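Local coordinates for GGDEF family protein (Vibrio cholerae, PDB 5GZS) that is a diguanylate cyclase whose periplasmic portion, related to family 3 solute-binding proteins, binds arginine and probably serves as a sensor for cyclic di-GMP signalling, at residues Q223-E231 / D280-P291; V252-L262 / L426-L437. All coordinates share one frame; numbering follows the deposited sequence.

Contact 1: Q223-E231 / D280-P291; sequences QRVLRVKLE and DLQDKSIDILAP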
loop_
_atom_site.group_PDB
_atom_site.type_symbol
_atom_site.label_atom_id
_atom_site.label_comp_id
_atom_site.label_asym_id
_atom_site.label_seq_id
_atom_site.Cartn_x
_atom_site.Cartn_y
_atom_site.Cartn_z
ATOM N N GLN A 223 -11.786 -34.867 -18.571
ATOM C CA GLN A 223 -11.426 -35.233 -19.938
ATOM C C GLN A 223 -11.858 -34.123 -20.889
ATOM O O GLN A 223 -11.508 -34.131 -22.072
ATOM C CB GLN A 223 -12.057 -36.556 -20.378
ATOM C CG GLN A 223 -11.535 -37.786 -19.670
ATOM C CD GLN A 223 -10.026 -37.769 -19.474
ATOM O OE1 GLN A 223 -9.256 -37.661 -20.426
ATOM N NE2 GLN A 223 -9.600 -37.866 -18.225
ATOM N N ARG A 224 -12.630 -33.168 -20.389
ATOM C CA ARG A 224 -13.075 -32.096 -21.256
ATOM C C ARG A 224 -11.969 -31.060 -21.500
ATOM O O ARG A 224 -11.365 -30.539 -20.556
ATOM C CB ARG A 224 -14.311 -31.428 -20.672
ATOM C CG ARG A 224 -14.553 -30.058 -21.224
ATOM C CD ARG A 224 -15.979 -29.643 -21.025
ATOM N NE ARG A 224 -16.241 -28.407 -21.751
ATOM C CZ ARG A 224 -17.413 -27.790 -21.759
ATOM N NH1 ARG A 224 -18.432 -28.299 -21.073
ATOM N NH2 ARG A 224 -17.562 -26.671 -22.449
ATOM N N VAL A 225 -11.699 -30.769 -22.769
ATOM C CA VAL A 225 -10.695 -29.760 -23.110
ATOM C C VAL A 225 -11.264 -28.344 -23.006
ATOM O O VAL A 225 -12.037 -27.912 -23.858
ATOM C CB VAL A 225 -10.143 -29.981 -24.527
ATOM C CG1 VAL A 225 -9.125 -28.897 -24.876
ATOM C CG2 VAL A 225 -9.526 -31.387 -24.646
ATOM N N LEU A 226 -10.889 -27.627 -21.955
ATOM C CA LEU A 226 -11.347 -26.259 -21.766
ATOM C C LEU A 226 -10.826 -25.324 -22.846
ATOM O O LEU A 226 -9.617 -25.239 -23.053
ATOM C CB LEU A 226 -10.901 -25.749 -20.400
ATOM C CG LEU A 226 -11.438 -26.550 -19.214
ATOM C CD1 LEU A 226 -11.003 -25.886 -17.917
ATOM C CD2 LEU A 226 -12.966 -26.651 -19.306
ATOM N N ARG A 227 -11.720 -24.604 -23.516
ATOM C CA ARG A 227 -11.289 -23.611 -24.509
ATOM C C ARG A 227 -11.062 -22.225 -23.891
ATOM O O ARG A 227 -11.932 -21.669 -23.227
ATOM C CB ARG A 227 -12.299 -23.532 -25.653
ATOM C CG ARG A 227 -12.527 -24.902 -26.284
ATOM C CD ARG A 227 -13.491 -24.884 -27.473
ATOM N NE ARG A 227 -12.846 -24.496 -28.726
ATOM C CZ ARG A 227 -12.943 -23.281 -29.239
ATOM N NH1 ARG A 227 -13.661 -22.365 -28.602
ATOM N NH2 ARG A 227 -12.326 -22.981 -30.371
ATOM N N VAL A 228 -9.840 -21.678 -24.117
ATOM C CA VAL A 228 -9.375 -20.441 -23.508
ATOM C C VAL A 228 -9.119 -19.394 -24.598
ATOM O O VAL A 228 -8.599 -19.720 -25.665
ATOM C CB VAL A 228 -8.033 -20.707 -22.785
ATOM C CG1 VAL A 228 -7.610 -19.526 -21.930
ATOM C CG2 VAL A 228 -8.136 -21.935 -21.923
ATOM N N LYS A 229 -9.485 -18.137 -24.350
ATOM C CA LYS A 229 -9.060 -17.052 -25.243
ATOM C C LYS A 229 -8.311 -15.981 -24.485
ATOM O O LYS A 229 -8.649 -15.671 -23.338
ATOM C CB LYS A 229 -10.226 -16.424 -26.007
ATOM C CG LYS A 229 -10.720 -17.310 -27.087
ATOM C CD LYS A 229 -11.329 -16.527 -28.237
ATOM C CE LYS A 229 -11.870 -17.513 -29.279
ATOM N NZ LYS A 229 -12.439 -16.861 -30.464
ATOM N N LEU A 230 -7.291 -15.416 -25.123
ATOM C CA LEU A 230 -6.566 -14.311 -24.506
ATOM C C LEU A 230 -6.847 -13.017 -25.235
ATOM O O LEU A 230 -6.753 -12.953 -26.460
ATOM C CB LEU A 230 -5.068 -14.582 -24.473
ATOM C CG LEU A 230 -4.639 -15.717 -23.546
ATOM C CD1 LEU A 230 -3.137 -15.935 -23.647
ATOM C CD2 LEU A 230 -5.064 -15.469 -22.109
ATOM N N GLU A 231 -7.211 -11.995 -24.470
ATOM C CA GLU A 231 -7.521 -10.694 -25.029
ATOM C C GLU A 231 -6.309 -10.149 -25.790
ATOM O O GLU A 231 -5.194 -10.125 -25.264
ATOM C CB GLU A 231 -7.972 -9.726 -23.919
ATOM C CG GLU A 231 -8.879 -8.566 -24.403
ATOM C CD GLU A 231 -10.374 -8.785 -24.117
ATOM O OE1 GLU A 231 -10.731 -9.229 -22.994
ATOM O OE2 GLU A 231 -11.194 -8.500 -25.021
ATOM N N ASP A 280 -17.733 -14.164 -27.364
ATOM C CA ASP A 280 -17.457 -15.601 -27.421
ATOM C C ASP A 280 -17.710 -16.264 -26.062
ATOM O O ASP A 280 -18.166 -17.425 -25.967
ATOM C CB ASP A 280 -16.014 -15.844 -27.860
ATOM C CG ASP A 280 -15.845 -15.815 -29.363
ATOM O OD1 ASP A 280 -15.693 -14.700 -29.934
ATOM O OD2 ASP A 280 -15.856 -16.926 -29.958
ATOM N N LEU A 281 -17.414 -15.509 -25.010
ATOM C CA LEU A 281 -17.664 -15.951 -23.643
ATOM C C LEU A 281 -19.165 -15.968 -23.329
ATOM O O LEU A 281 -19.677 -16.913 -22.703
ATOM C CB LEU A 281 -16.934 -15.053 -22.656
ATOM C CG LEU A 281 -16.846 -15.594 -21.239
ATOM C CD1 LEU A 281 -16.059 -16.909 -21.229
ATOM C CD2 LEU A 281 -16.209 -14.544 -20.308
ATOM N N GLN A 282 -19.883 -14.938 -23.768
ATOM C CA GLN A 282 -21.322 -14.940 -23.546
ATOM C C GLN A 282 -21.989 -15.970 -24.452
ATOM O O GLN A 282 -22.951 -16.583 -24.053
ATOM C CB GLN A 282 -21.887 -13.536 -23.712
ATOM C CG GLN A 282 -21.381 -12.618 -22.596
ATOM C CD GLN A 282 -21.719 -11.153 -22.795
ATOM O OE1 GLN A 282 -22.686 -10.649 -22.225
ATOM N NE2 GLN A 282 -20.910 -10.453 -23.585
ATOM N N ASP A 283 -21.431 -16.222 -25.632
ATOM C CA ASP A 283 -21.897 -17.306 -26.516
ATOM C C ASP A 283 -21.794 -18.692 -25.893
ATOM O O ASP A 283 -22.434 -19.633 -26.367
ATOM C CB ASP A 283 -21.076 -17.356 -27.819
ATOM C CG ASP A 283 -21.351 -16.197 -28.752
ATOM O OD1 ASP A 283 -22.039 -15.228 -28.346
ATOM O OD2 ASP A 283 -20.855 -16.259 -29.902
ATOM N N LYS A 284 -20.938 -18.824 -24.885
ATOM C CA LYS A 284 -20.500 -20.132 -24.372
ATOM C C LYS A 284 -19.693 -20.894 -25.437
ATOM O O LYS A 284 -19.595 -22.133 -25.385
ATOM C CB LYS A 284 -21.684 -21.005 -23.895
ATOM C CG LYS A 284 -22.774 -20.283 -23.105
ATOM C CD LYS A 284 -22.218 -19.510 -21.914
ATOM C CE LYS A 284 -23.213 -18.451 -21.402
ATOM N NZ LYS A 284 -24.580 -19.028 -21.248
ATOM N N SER A 285 -19.115 -20.171 -26.398
ATOM C CA SER A 285 -18.350 -20.834 -27.470
ATOM C C SER A 285 -16.909 -21.100 -27.004
ATOM O O SER A 285 -16.215 -21.945 -27.562
ATOM C CB SER A 285 -18.378 -20.010 -28.776
ATOM O OG SER A 285 -18.007 -18.644 -28.575
ATOM N N ILE A 286 -16.487 -20.374 -25.967
ATOM C CA ILE A 286 -15.262 -20.669 -25.216
ATOM C C ILE A 286 -15.635 -20.763 -23.740
ATOM O O ILE A 286 -16.711 -20.301 -23.353
ATOM C CB ILE A 286 -14.194 -19.595 -25.411
ATOM C CG1 ILE A 286 -14.652 -18.299 -24.739
ATOM C CG2 ILE A 286 -13.952 -19.357 -26.897
ATOM C CD1 ILE A 286 -13.601 -17.201 -24.679
ATOM N N ASP A 287 -14.766 -21.359 -22.922
ATOM C CA ASP A 287 -15.018 -21.509 -21.483
ATOM C C ASP A 287 -14.308 -20.439 -20.617
ATOM O O ASP A 287 -14.829 -20.003 -19.602
ATOM C CB ASP A 287 -14.575 -22.887 -21.006
ATOM C CG ASP A 287 -15.082 -24.001 -21.879
ATOM O OD1 ASP A 287 -16.304 -24.205 -21.962
ATOM O OD2 ASP A 287 -14.249 -24.684 -22.508
ATOM N N ILE A 288 -13.114 -20.030 -21.016
ATOM C CA ILE A 288 -12.302 -19.166 -20.180
ATOM C C ILE A 288 -11.790 -17.973 -20.955
ATOM O O ILE A 288 -11.392 -18.098 -22.107
ATOM C CB ILE A 288 -11.115 -19.942 -19.613
ATOM C CG1 ILE A 288 -11.586 -20.888 -18.522
ATOM C CG2 ILE A 288 -10.000 -19.008 -19.116
ATOM C CD1 ILE A 288 -10.534 -21.948 -18.166
ATOM N N LEU A 289 -11.792 -16.810 -20.334
ATOM C CA LEU A 289 -11.275 -15.638 -21.021
ATOM C C LEU A 289 -10.474 -14.813 -20.035
ATOM O O LEU A 289 -10.918 -14.562 -18.908
ATOM C CB LEU A 289 -12.402 -14.804 -21.647
ATOM C CG LEU A 289 -12.043 -13.383 -22.099
ATOM C CD1 LEU A 289 -10.890 -13.398 -23.063
ATOM C CD2 LEU A 289 -13.216 -12.650 -22.737
ATOM N N ALA A 290 -9.281 -14.411 -20.456
ATOM C CA ALA A 290 -8.432 -13.580 -19.621
ATOM C C ALA A 290 -7.469 -12.840 -20.522
ATOM O O ALA A 290 -7.130 -13.314 -21.604
ATOM C CB ALA A 290 -7.684 -14.419 -18.587
ATOM N N PRO A 291 -7.054 -11.653 -20.105
ATOM C CA PRO A 291 -7.481 -10.974 -18.874
ATOM C C PRO A 291 -8.878 -10.378 -19.018
ATOM O O PRO A 291 -9.343 -10.208 -20.142
ATOM C CB PRO A 291 -6.408 -9.899 -18.684
ATOM C CG PRO A 291 -6.008 -9.557 -20.087
ATOM C CD PRO A 291 -6.087 -10.861 -20.881
#
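Asp280, on the helix that leads toward strand 288-291, faces Lys229 in a weak salt bridge, OD2 to NZ 3.5 Å. Lysine suits this place because its long aliphatic chain packs on Ile286, Lys229 CE 3.7 Å from Ile286 CG2, while its ammonium reaches Asp280 and Gln271. Ser285 gives its carbonyl O to Arg227 NH1 in a weak, bent bond. Asp287 works in two directions: with CG anti to its own carbonyl carbon (chi1 -48°), OD1 meets Arg224 NH2 in a 2.8 Å salt bridge, while OD2 uses its anti lone pair to accept Arg227 N at 2.7 Å. The short acid thus does for Arg227 N what backbone carbonyls do further along. Two amides, Asp287 N and Ile288 N, grip Arg227 O. Ile288 CG2 and Val228 CG1 lie side by side at 3.7 Å, beta-branched residues well suited to strands. Bonds from Lys229 N to Ile288 O (2.9 Å), Ala290 N to Lys229 O (3.2 Å) and Glu231 N to Ala290 O continue the parallel pairing characteristic of a solute-binding-protein-like alpha/beta sheet. Strands 264-266 and 414-417 flank the pair, and helices 248-259 and 421-435 cover the face bearing Val228 and Ile288.

Contact 2: V252-L262 / L426-L437; sequences VVFQACEMLLL and LAPLFSRAIKML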
loop_
_atom_site.group_PDB
_atom_site.type_symbol
_atom_site.label_atom_id
_atom_site.label_comp_id
_atom_site.label_asym_id
_atom_site.label_seq_id
_atom_site.Cartn_x
_atom_site.Cartn_y
_atom_site.Cartn_z
ATOM N N VAL A 252 -0.449 -17.479 -15.975
ATOM C CA VAL A 252 -1.293 -17.694 -14.820
ATOM C C VAL A 252 -2.386 -18.706 -15.148
ATOM O O VAL A 252 -2.694 -19.592 -14.330
ATOM C CB VAL A 252 -1.942 -16.409 -14.332
ATOM C CG1 VAL A 252 -2.836 -16.707 -13.145
ATOM C CG2 VAL A 252 -0.871 -15.375 -14.001
ATOM N N VAL A 253 -2.964 -18.583 -16.344
ATOM C CA VAL A 253 -4.086 -19.440 -16.699
ATOM C C VAL A 253 -3.599 -20.865 -16.898
ATOM O O VAL A 253 -4.092 -21.782 -16.238
ATOM C CB VAL A 253 -4.826 -18.934 -17.957
ATOM C CG1 VAL A 253 -5.647 -20.030 -18.583
ATOM C CG2 VAL A 253 -5.724 -17.753 -17.585
ATOM N N PHE A 254 -2.612 -21.038 -17.777
ATOM C CA PHE A 254 -2.057 -22.349 -18.087
ATOM C C PHE A 254 -1.498 -23.090 -16.879
ATOM O O PHE A 254 -1.798 -24.269 -16.690
ATOM C CB PHE A 254 -0.970 -22.216 -19.136
ATOM C CG PHE A 254 -1.491 -22.226 -20.528
ATOM C CD1 PHE A 254 -2.612 -22.983 -20.847
ATOM C CD2 PHE A 254 -0.886 -21.474 -21.514
ATOM C CE1 PHE A 254 -3.113 -23.003 -22.135
ATOM C CE2 PHE A 254 -1.375 -21.487 -22.803
ATOM C CZ PHE A 254 -2.498 -22.252 -23.114
ATOM N N GLN A 255 -0.689 -22.413 -16.069
ATOM C CA GLN A 255 -0.100 -23.049 -14.884
ATOM C C GLN A 255 -1.143 -23.354 -13.815
ATOM O O GLN A 255 -1.026 -24.342 -13.082
ATOM C CB GLN A 255 1.005 -22.183 -14.299
ATOM C CG GLN A 255 2.235 -22.106 -15.195
ATOM C CD GLN A 255 3.222 -21.079 -14.690
ATOM O OE1 GLN A 255 3.358 -20.901 -13.483
ATOM N NE2 GLN A 255 3.906 -20.386 -15.609
ATOM N N ALA A 256 -2.157 -22.504 -13.716
ATOM C CA ALA A 256 -3.300 -22.846 -12.899
ATOM C C ALA A 256 -3.965 -24.077 -13.483
ATOM O O ALA A 256 -4.422 -24.956 -12.733
ATOM C CB ALA A 256 -4.273 -21.722 -12.821
ATOM N N CYS A 257 -4.020 -24.163 -14.813
ATOM C CA CYS A 257 -4.673 -25.342 -15.413
ATOM C C CYS A 257 -3.859 -26.604 -15.086
ATOM O O CYS A 257 -4.396 -27.711 -15.025
ATOM C CB CYS A 257 -4.852 -25.198 -16.933
ATOM S SG CYS A 257 -6.058 -23.953 -17.445
ATOM N N GLU A 258 -2.562 -26.409 -14.864
ATOM C CA GLU A 258 -1.664 -27.505 -14.566
ATOM C C GLU A 258 -1.820 -27.872 -13.096
ATOM O O GLU A 258 -1.920 -29.047 -12.740
ATOM C CB GLU A 258 -0.223 -27.125 -14.914
ATOM C CG GLU A 258 0.205 -27.655 -16.285
ATOM C CD GLU A 258 1.066 -26.679 -17.065
ATOM O OE1 GLU A 258 1.094 -26.783 -18.313
ATOM O OE2 GLU A 258 1.695 -25.805 -16.431
HETATM N N MSE A 259 -1.877 -26.842 -12.262
HETATM C CA MSE A 259 -2.184 -26.983 -10.851
HETATM C C MSE A 259 -3.407 -27.891 -10.614
HETATM O O MSE A 259 -3.460 -28.623 -9.632
HETATM C CB MSE A 259 -2.431 -25.594 -10.232
HETATM C CG MSE A 259 -2.107 -25.502 -8.747
HETATM SE SE MSE A 259 -0.144 -25.547 -8.591
HETATM C CE MSE A 259 0.207 -23.676 -8.250
ATOM N N LEU A 260 -4.390 -27.850 -11.507
ATOM C CA LEU A 260 -5.645 -28.540 -11.244
ATOM C C LEU A 260 -5.792 -29.819 -12.056
ATOM O O LEU A 260 -6.808 -30.511 -11.961
ATOM C CB LEU A 260 -6.833 -27.625 -11.533
ATOM C CG LEU A 260 -6.903 -26.278 -10.822
ATOM C CD1 LEU A 260 -7.648 -25.293 -11.726
ATOM C CD2 LEU A 260 -7.618 -26.429 -9.490
ATOM N N LEU A 261 -4.771 -30.116 -12.849
ATOM C CA LEU A 261 -4.750 -31.270 -13.738
ATOM C C LEU A 261 -5.928 -31.272 -14.678
ATOM O O LEU A 261 -6.429 -32.337 -15.052
ATOM C CB LEU A 261 -4.715 -32.577 -12.959
ATOM C CG LEU A 261 -3.407 -32.910 -12.246
ATOM C CD1 LEU A 261 -3.449 -34.378 -11.914
ATOM C CD2 LEU A 261 -2.203 -32.577 -13.111
ATOM N N LEU A 262 -6.355 -30.076 -15.073
ATOM C CA LEU A 262 -7.265 -29.928 -16.193
ATOM C C LEU A 262 -6.484 -29.623 -17.460
ATOM O O LEU A 262 -5.414 -29.019 -17.416
ATOM C CB LEU A 262 -8.260 -28.807 -15.946
ATOM C CG LEU A 262 -8.928 -28.715 -14.587
ATOM C CD1 LEU A 262 -9.500 -27.355 -14.499
ATOM C CD2 LEU A 262 -10.022 -29.776 -14.443
ATOM N N LEU A 426 -15.640 -24.023 -12.007
ATOM C CA LEU A 426 -14.250 -23.746 -12.344
ATOM C C LEU A 426 -13.719 -22.547 -11.561
ATOM O O LEU A 426 -12.660 -22.637 -10.962
ATOM C CB LEU A 426 -14.084 -23.508 -13.847
ATOM C CG LEU A 426 -14.125 -24.804 -14.658
ATOM C CD1 LEU A 426 -13.998 -24.521 -16.171
ATOM C CD2 LEU A 426 -13.089 -25.840 -14.152
ATOM N N ALA A 427 -14.461 -21.443 -11.561
ATOM C CA ALA A 427 -13.958 -20.167 -11.050
ATOM C C ALA A 427 -13.395 -20.225 -9.609
ATOM O O ALA A 427 -12.286 -19.751 -9.389
ATOM C CB ALA A 427 -15.059 -19.079 -11.162
ATOM N N PRO A 428 -14.133 -20.811 -8.632
ATOM C CA PRO A 428 -13.548 -20.928 -7.279
ATOM C C PRO A 428 -12.319 -21.800 -7.238
ATOM O O PRO A 428 -11.394 -21.498 -6.485
ATOM C CB PRO A 428 -14.657 -21.580 -6.451
ATOM C CG PRO A 428 -15.898 -21.255 -7.177
ATOM C CD PRO A 428 -15.541 -21.251 -8.641
ATOM N N LEU A 429 -12.317 -22.870 -8.028
ATOM C CA LEU A 429 -11.153 -23.738 -8.131
ATOM C C LEU A 429 -9.966 -22.964 -8.680
ATOM O O LEU A 429 -8.850 -23.071 -8.155
ATOM C CB LEU A 429 -11.459 -24.950 -9.009
ATOM C CG LEU A 429 -12.480 -25.874 -8.354
ATOM C CD1 LEU A 429 -13.050 -26.887 -9.340
ATOM C CD2 LEU A 429 -11.821 -26.554 -7.135
ATOM N N PHE A 430 -10.195 -22.169 -9.723
ATOM C CA PHE A 430 -9.095 -21.406 -10.303
ATOM C C PHE A 430 -8.574 -20.377 -9.286
ATOM O O PHE A 430 -7.381 -20.105 -9.242
ATOM C CB PHE A 430 -9.512 -20.741 -11.629
ATOM C CG PHE A 430 -9.222 -21.597 -12.861
ATOM C CD1 PHE A 430 -10.108 -22.583 -13.274
ATOM C CD2 PHE A 430 -8.058 -21.433 -13.573
ATOM C CE1 PHE A 430 -9.835 -23.376 -14.390
ATOM C CE2 PHE A 430 -7.770 -22.223 -14.688
ATOM C CZ PHE A 430 -8.662 -23.194 -15.102
ATOM N N SER A 431 -9.445 -19.835 -8.438
ATOM C CA SER A 431 -8.954 -18.942 -7.386
ATOM C C SER A 431 -7.873 -19.615 -6.511
ATOM O O SER A 431 -6.790 -19.046 -6.289
ATOM C CB SER A 431 -10.108 -18.460 -6.530
ATOM O OG SER A 431 -10.973 -17.637 -7.287
ATOM N N ARG A 432 -8.142 -20.833 -6.046
ATOM C CA ARG A 432 -7.145 -21.567 -5.270
ATOM C C ARG A 432 -5.884 -21.824 -6.066
ATOM O O ARG A 432 -4.790 -21.607 -5.561
ATOM C CB ARG A 432 -7.714 -22.884 -4.769
ATOM C CG ARG A 432 -8.880 -22.702 -3.819
ATOM C CD ARG A 432 -9.480 -24.045 -3.438
ATOM N NE ARG A 432 -8.518 -24.924 -2.773
ATOM C CZ ARG A 432 -8.842 -26.118 -2.295
ATOM N NH1 ARG A 432 -10.094 -26.550 -2.415
ATOM N NH2 ARG A 432 -7.931 -26.877 -1.705
ATOM N N ALA A 433 -6.012 -22.281 -7.308
ATOM C CA ALA A 433 -4.805 -22.583 -8.080
ATOM C C ALA A 433 -3.917 -21.343 -8.201
ATOM O O ALA A 433 -2.692 -21.422 -8.086
ATOM C CB ALA A 433 -5.157 -23.118 -9.463
ATOM N N ILE A 434 -4.549 -20.197 -8.423
ATOM C CA ILE A 434 -3.846 -18.925 -8.487
ATOM C C ILE A 434 -3.158 -18.552 -7.157
ATOM O O ILE A 434 -2.006 -18.094 -7.177
ATOM C CB ILE A 434 -4.803 -17.811 -8.892
ATOM C CG1 ILE A 434 -5.080 -17.878 -10.397
ATOM C CG2 ILE A 434 -4.231 -16.457 -8.510
ATOM C CD1 ILE A 434 -6.284 -17.022 -10.818
ATOM N N LYS A 435 -3.838 -18.753 -6.018
ATOM C CA LYS A 435 -3.205 -18.505 -4.711
ATOM C C LYS A 435 -1.892 -19.252 -4.563
ATOM O O LYS A 435 -0.856 -18.642 -4.264
ATOM C CB LYS A 435 -4.123 -18.869 -3.552
ATOM C CG LYS A 435 -5.248 -17.878 -3.396
ATOM C CD LYS A 435 -6.080 -18.103 -2.171
ATOM C CE LYS A 435 -7.466 -17.534 -2.420
ATOM N NZ LYS A 435 -8.178 -17.074 -1.189
HETATM N N MSE A 436 -1.939 -20.556 -4.805
HETATM C CA MSE A 436 -0.774 -21.398 -4.688
HETATM C C MSE A 436 0.278 -21.042 -5.697
HETATM O O MSE A 436 1.390 -21.607 -5.605
HETATM C CB MSE A 436 -1.187 -22.852 -4.892
HETATM C CG MSE A 436 -1.743 -23.448 -3.604
HETATM SE SE MSE A 436 -2.272 -25.319 -3.920
HETATM C CE MSE A 436 -4.199 -25.122 -3.559
ATOM N N LEU A 437 -0.001 -20.150 -6.647
ATOM C CA LEU A 437 1.024 -19.845 -7.611
ATOM C C LEU A 437 1.963 -18.776 -7.113
ATOM O O LEU A 437 1.638 -18.055 -6.193
ATOM C CB LEU A 437 0.420 -19.422 -8.944
ATOM C CG LEU A 437 -0.265 -20.434 -9.864
ATOM C CD1 LEU A 437 -1.004 -19.713 -10.956
ATOM C CD2 LEU A 437 0.675 -21.460 -10.452
#
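Two helices of a solute-binding-protein-like domain cross on one face of its sheet, where Ala256 meets Ala433. The axes of helices 252-259 and 426-435 approach to 8.7 Å at an angle of 100°, and the two methyl groups touch, Ala256 CB to Ala433 CB 3.7 Å. Alanine suits both places because its single methyl lets the backbones come close.

Bulkier groups fill the sides of the crossing. Phe430 turns its ring toward helix 252-259 and lays it against several neighbours at once. Leu260 CD1 stands over the centre of one face, 3.9 Å from the centroid and 8° off the ring normal, a CH-pi contact. Cys257 SG comes instead to the ring edge, 3.6 Å from Phe430 CZ, and its disulfide with Cys264 ties this helix to the neighbouring strand. Leu262 CD1 approaches Phe430 obliquely and also meets Leu426 CD2 at 3.9 Å.

On the other flank, Val252, with CG1 anti to the backbone N (chi1 179°), sets that methyl 3.7 Å from Ile434 CG1. Leu437 slips its CD1 alongside the turn between Val252 and Ala256, while Met259, a selenomethionine, lies with its CB 3.8 Å from Ala433 CB. Toward the sheet, Phe430 also meets the ring of Phe417, and Leu260 and Met436 touch helix 189-218.

No hydrogen bond or salt bridge links these two segments. Their hold is the burial of hydrocarbon, the sulfur of Cys257, the Phe430 ring and the selenomethionine chains, so it depends on shape more than on direction. The alanine pair is consistent with the close approach of the axes, and a methyl over its face with a sulfur at its edge probably limits turning of the Phe430 ring.

Overall arrangement
Contact 1 forms the middle of a sheet and contact 2 the pair of helices laid on one of its faces; they lie about 15 Å apart, centre to centre, and share one hydrophobic core. Leu226 CD1 is 3.7 Å from Leu426 CD1, Ile288 CD1 is 3.8 Å from Phe430 CZ, and Val228 CG1 is 3.9 Å from Val253 CG1, so both strands touch the helices. Along the chain the segments alternate: strand 226-230 leads into helix 248-259, strand 288-292 follows, and helix 421-435 returns much later to close the core. Bound arginine lies elsewhere, in a pocket formed by residues such as Glu11, Arg64 and Asn142 of the N-terminal solute-binding-protein-like domain.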